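Local structure of transcriptional regulator, MarR family, putative (Bacillus cereus, 3BJA) at residues Val38-Met50 with Glu88-Lys101. The protein probably binds DNA and regulates transcription as a member of the MarR family of winged helix-turn-helix proteins. Numbering follows the deposited sequence.
Sequences VIQVLAKSGKVSM and ETLVYLTKKGEETK
In the winged helix-turn-helix domain, short strand 48-49 pairs with strand 89-93 of the wing hairpin, while helix 33-44 packs against that strand's far end and the helix after it. V91 N gives V48 O a short, straight bond (2.7 Å, N-H...O angle 171°); V48 N returns only a weak one to V91 O. Just beyond, N of selenomethionine M50, starting the next helix, reaches T89 O at 2.9 Å. On the face carrying V48 and V91, V91 CG1 meets L42 CD1 and V91 CG2 touches M50 CG at 3.7 Å. L93 wedges against the helix, its CG 3.8 Å from L42 CB and its CD1 beside A43. K101 runs past I39, with K101 CD 3.5 Å from A43 CB; K101 NZ salt-bridges D105, whose carboxylate also accepts from Q40 NE2. K47 CG, anti to the backbone N (chi1 -177°), starts the chain alongside Y92, and a bend at chi3 helps set CE over the CD1/CE1 side of one ring face, a CH-pi contact. K47 NZ, 4.9 Å from the Y92 ring centroid in a cation-pi contact, salt-bridges E80. Backbone bonds thus fix strand 48-49 to the wing and apolar packing seats the helix, while K47 probably shares its charge between ring and carboxylate.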
loop_
_atom_site.group_PDB
_atom_site.type_symbol
_atom_site.label_atom_id
_atom_site.label_comp_id
_atom_site.label_asym_id
_atom_site.label_seq_id
_atom_site.Cartn_x
_atom_site.Cartn_y
_atom_site.Cartn_z
ATOM N N VAL A 38 13.254 1.219 -1.185
ATOM C CA VAL A 38 14.479 0.683 -0.545
ATOM C C VAL A 38 15.693 1.513 -0.891
ATOM O O VAL A 38 16.501 1.816 -0.012
ATOM C CB VAL A 38 14.773 -0.808 -0.962
ATOM C CG1 VAL A 38 16.197 -1.272 -0.533
ATOM C CG2 VAL A 38 13.717 -1.727 -0.419
ATOM N N ILE A 39 15.831 1.858 -2.171
ATOM C CA ILE A 39 16.951 2.712 -2.655
ATOM C C ILE A 39 16.934 4.102 -1.976
ATOM O O ILE A 39 17.977 4.584 -1.540
ATOM C CB ILE A 39 16.959 2.809 -4.222
ATOM C CG1 ILE A 39 17.402 1.460 -4.813
ATOM C CG2 ILE A 39 17.859 3.931 -4.717
ATOM C CD1 ILE A 39 17.225 1.354 -6.310
ATOM N N GLN A 40 15.752 4.705 -1.878
ATOM C CA GLN A 40 15.569 5.999 -1.193
ATOM C C GLN A 40 15.949 5.852 0.289
ATOM O O GLN A 40 16.789 6.613 0.782
ATOM C CB GLN A 40 14.128 6.551 -1.350
ATOM C CG GLN A 40 13.716 6.888 -2.802
ATOM C CD GLN A 40 14.613 7.947 -3.469
ATOM O OE1 GLN A 40 15.162 8.825 -2.801
ATOM N NE2 GLN A 40 14.750 7.869 -4.792
ATOM N N VAL A 41 15.380 4.845 0.970
ATOM C CA VAL A 41 15.705 4.587 2.388
ATOM C C VAL A 41 17.214 4.382 2.599
ATOM O O VAL A 41 17.804 5.049 3.452
ATOM C CB VAL A 41 14.936 3.378 2.963
ATOM C CG1 VAL A 41 15.540 2.917 4.322
ATOM C CG2 VAL A 41 13.437 3.699 3.070
ATOM N N LEU A 42 17.826 3.501 1.797
ATOM C CA LEU A 42 19.273 3.196 1.915
ATOM C C LEU A 42 20.238 4.307 1.493
ATOM O O LEU A 42 21.427 4.222 1.815
ATOM C CB LEU A 42 19.635 1.898 1.167
ATOM C CG LEU A 42 19.129 0.553 1.699
ATOM C CD1 LEU A 42 19.561 -0.530 0.727
ATOM C CD2 LEU A 42 19.629 0.232 3.113
ATOM N N ALA A 43 19.775 5.296 0.727
ATOM C CA ALA A 43 20.640 6.429 0.354
ATOM C C ALA A 43 20.753 7.392 1.540
ATOM O O ALA A 43 21.878 7.800 1.877
ATOM C CB ALA A 43 20.108 7.143 -0.852
ATOM N N LYS A 44 19.594 7.720 2.160
ATOM C CA LYS A 44 19.500 8.652 3.330
ATOM C C LYS A 44 20.280 8.116 4.525
ATOM O O LYS A 44 21.183 8.783 5.036
ATOM C CB LYS A 44 18.047 8.912 3.763
ATOM C CG LYS A 44 17.164 9.626 2.739
ATOM N N SER A 45 19.933 6.908 4.959
ATOM C CA SER A 45 20.669 6.234 6.035
ATOM C C SER A 45 21.889 5.560 5.417
ATOM O O SER A 45 21.939 5.344 4.210
ATOM C CB SER A 45 19.791 5.167 6.696
ATOM O OG SER A 45 19.505 4.079 5.810
ATOM N N GLY A 46 22.868 5.199 6.223
ATOM C CA GLY A 46 24.029 4.497 5.692
ATOM C C GLY A 46 23.755 2.997 5.675
ATOM O O GLY A 46 22.660 2.530 5.317
ATOM N N LYS A 47 24.771 2.251 6.091
ATOM C CA LYS A 47 24.700 0.815 6.231
ATOM C C LYS A 47 23.829 0.563 7.472
ATOM O O LYS A 47 24.281 0.773 8.599
ATOM C CB LYS A 47 26.125 0.260 6.383
ATOM C CG LYS A 47 26.275 -1.238 6.484
ATOM C CD LYS A 47 27.727 -1.639 6.776
ATOM C CE LYS A 47 28.688 -1.389 5.609
ATOM N NZ LYS A 47 30.112 -1.686 5.944
ATOM N N VAL A 48 22.566 0.197 7.250
ATOM C CA VAL A 48 21.615 -0.134 8.338
ATOM C C VAL A 48 21.387 -1.653 8.419
ATOM O O VAL A 48 21.881 -2.419 7.578
ATOM C CB VAL A 48 20.254 0.614 8.198
ATOM C CG1 VAL A 48 20.450 2.130 8.377
ATOM C CG2 VAL A 48 19.566 0.292 6.872
ATOM N N SER A 49 20.678 -2.075 9.463
ATOM C CA SER A 49 20.325 -3.477 9.647
ATOM C C SER A 49 19.070 -3.797 8.838
ATOM O O SER A 49 18.303 -2.896 8.465
ATOM C CB SER A 49 20.070 -3.797 11.130
ATOM O OG SER A 49 18.883 -3.173 11.616
HETATM N N MSE A 50 18.870 -5.089 8.583
HETATM C CA MSE A 50 17.650 -5.581 7.938
HETATM C C MSE A 50 16.401 -5.142 8.693
HETATM O O MSE A 50 15.416 -4.753 8.064
HETATM C CB MSE A 50 17.660 -7.119 7.799
HETATM C CG MSE A 50 18.214 -7.574 6.473
HETATM SE SE MSE A 50 16.844 -7.249 5.137
HETATM C CE MSE A 50 15.830 -8.895 5.459
ATOM N N GLU A 88 22.515 -10.969 12.831
ATOM C CA GLU A 88 22.092 -9.683 12.228
ATOM C C GLU A 88 22.756 -9.467 10.853
ATOM O O GLU A 88 23.962 -9.699 10.705
ATOM C CB GLU A 88 22.499 -8.525 13.149
ATOM C CG GLU A 88 21.892 -7.167 12.788
ATOM C CD GLU A 88 22.381 -6.048 13.689
ATOM O OE1 GLU A 88 23.619 -5.854 13.783
ATOM O OE2 GLU A 88 21.521 -5.340 14.272
ATOM N N THR A 89 21.971 -8.979 9.889
ATOM C CA THR A 89 22.415 -8.704 8.520
ATOM C C THR A 89 22.393 -7.197 8.271
ATOM O O THR A 89 21.356 -6.560 8.467
ATOM C CB THR A 89 21.488 -9.384 7.492
ATOM O OG1 THR A 89 21.432 -10.780 7.760
ATOM C CG2 THR A 89 21.995 -9.189 6.068
ATOM N N LEU A 90 23.532 -6.644 7.845
ATOM C CA LEU A 90 23.657 -5.216 7.489
ATOM C C LEU A 90 23.452 -5.099 5.985
ATOM O O LEU A 90 23.943 -5.955 5.244
ATOM C CB LEU A 90 25.041 -4.675 7.854
ATOM C CG LEU A 90 25.428 -4.704 9.335
ATOM C CD1 LEU A 90 26.931 -4.462 9.533
ATOM C CD2 LEU A 90 24.575 -3.713 10.135
ATOM N N VAL A 91 22.748 -4.049 5.546
ATOM C CA VAL A 91 22.435 -3.813 4.121
ATOM C C VAL A 91 22.844 -2.389 3.699
ATOM O O VAL A 91 22.741 -1.442 4.481
ATOM C CB VAL A 91 20.920 -3.978 3.833
ATOM C CG1 VAL A 91 20.663 -4.055 2.330
ATOM C CG2 VAL A 91 20.368 -5.225 4.503
ATOM N N TYR A 92 23.288 -2.241 2.455
ATOM C CA TYR A 92 23.717 -0.938 1.928
ATOM C C TYR A 92 23.729 -0.902 0.405
ATOM O O TYR A 92 23.755 -1.954 -0.244
ATOM C CB TYR A 92 25.096 -0.535 2.501
ATOM C CG TYR A 92 26.240 -1.490 2.233
ATOM C CD1 TYR A 92 26.382 -2.674 2.975
ATOM C CD2 TYR A 92 27.225 -1.194 1.273
ATOM C CE1 TYR A 92 27.454 -3.571 2.742
ATOM C CE2 TYR A 92 28.311 -2.079 1.037
ATOM C CZ TYR A 92 28.416 -3.265 1.775
ATOM O OH TYR A 92 29.466 -4.141 1.562
ATOM N N LEU A 93 23.681 0.315 -0.145
ATOM C CA LEU A 93 23.748 0.519 -1.597
ATOM C C LEU A 93 25.146 0.263 -2.133
ATOM O O LEU A 93 26.134 0.593 -1.482
ATOM C CB LEU A 93 23.346 1.949 -2.000
ATOM C CG LEU A 93 21.873 2.343 -1.927
ATOM C CD1 LEU A 93 21.723 3.793 -2.357
ATOM C CD2 LEU A 93 21.005 1.443 -2.798
ATOM N N THR A 94 25.202 -0.325 -3.327
ATOM C CA THR A 94 26.442 -0.530 -4.064
ATOM C C THR A 94 26.629 0.737 -4.916
ATOM O O THR A 94 25.742 1.620 -4.933
ATOM C CB THR A 94 26.356 -1.743 -5.013
ATOM O OG1 THR A 94 25.348 -1.503 -6.008
ATOM C CG2 THR A 94 26.033 -3.029 -4.241
ATOM N N LYS A 95 27.760 0.808 -5.633
ATOM C CA LYS A 95 28.043 1.938 -6.533
ATOM C C LYS A 95 26.937 2.056 -7.605
ATOM O O LYS A 95 26.417 3.160 -7.835
ATOM C CB LYS A 95 29.433 1.811 -7.158
ATOM C CG LYS A 95 29.910 3.071 -7.885
ATOM C CD LYS A 95 31.409 2.973 -8.222
ATOM C CE LYS A 95 31.897 4.145 -9.059
ATOM N NZ LYS A 95 33.336 3.977 -9.470
ATOM N N LYS A 96 26.559 0.912 -8.197
ATOM C CA LYS A 96 25.460 0.818 -9.186
ATOM C C LYS A 96 24.124 1.338 -8.628
ATOM O O LYS A 96 23.398 2.046 -9.318
ATOM C CB LYS A 96 25.280 -0.639 -9.658
ATOM C CG LYS A 96 24.152 -0.852 -10.690
ATOM C CD LYS A 96 23.886 -2.304 -11.028
ATOM C CE LYS A 96 22.718 -2.386 -12.000
ATOM N NZ LYS A 96 22.364 -3.753 -12.436
ATOM N N GLY A 97 23.783 0.935 -7.408
ATOM C CA GLY A 97 22.544 1.398 -6.758
ATOM C C GLY A 97 22.559 2.888 -6.431
ATOM O O GLY A 97 21.513 3.552 -6.445
ATOM N N GLU A 98 23.755 3.393 -6.123
ATOM C CA GLU A 98 23.968 4.805 -5.834
ATOM C C GLU A 98 23.706 5.612 -7.133
ATOM O O GLU A 98 23.052 6.658 -7.116
ATOM C CB GLU A 98 25.409 5.038 -5.353
ATOM C CG GLU A 98 25.573 6.210 -4.390
ATOM C CD GLU A 98 25.780 5.762 -2.953
ATOM O OE1 GLU A 98 26.942 5.359 -2.659
ATOM O OE2 GLU A 98 24.817 5.842 -2.138
ATOM N N GLU A 99 24.247 5.089 -8.239
ATOM C CA GLU A 99 24.087 5.632 -9.591
ATOM C C GLU A 99 22.634 5.496 -10.073
ATOM O O GLU A 99 22.108 6.415 -10.696
ATOM C CB GLU A 99 25.092 4.966 -10.577
ATOM C CG GLU A 99 26.588 5.362 -10.321
ATOM C CD GLU A 99 27.657 4.465 -11.046
ATOM O OE1 GLU A 99 27.309 3.387 -11.607
ATOM O OE2 GLU A 99 28.869 4.844 -11.047
ATOM N N THR A 100 21.997 4.360 -9.782
ATOM C CA THR A 100 20.573 4.127 -10.127
ATOM C C THR A 100 19.651 5.172 -9.473
ATOM O O THR A 100 18.711 5.635 -10.122
ATOM C CB THR A 100 20.102 2.687 -9.762
ATOM O OG1 THR A 100 20.890 1.742 -10.488
ATOM C CG2 THR A 100 18.625 2.460 -10.105
ATOM N N LYS A 101 19.938 5.544 -8.218
ATOM C CA LYS A 101 19.169 6.584 -7.518
ATOM C C LYS A 101 19.226 7.923 -8.265
ATOM O O LYS A 101 18.189 8.559 -8.456
ATOM C CB LYS A 101 19.674 6.815 -6.101
ATOM C CG LYS A 101 18.762 7.767 -5.302
ATOM C CD LYS A 101 19.437 8.269 -4.056
ATOM C CE LYS A 101 18.567 9.302 -3.335
ATOM N NZ LYS A 101 18.490 10.615 -4.050
#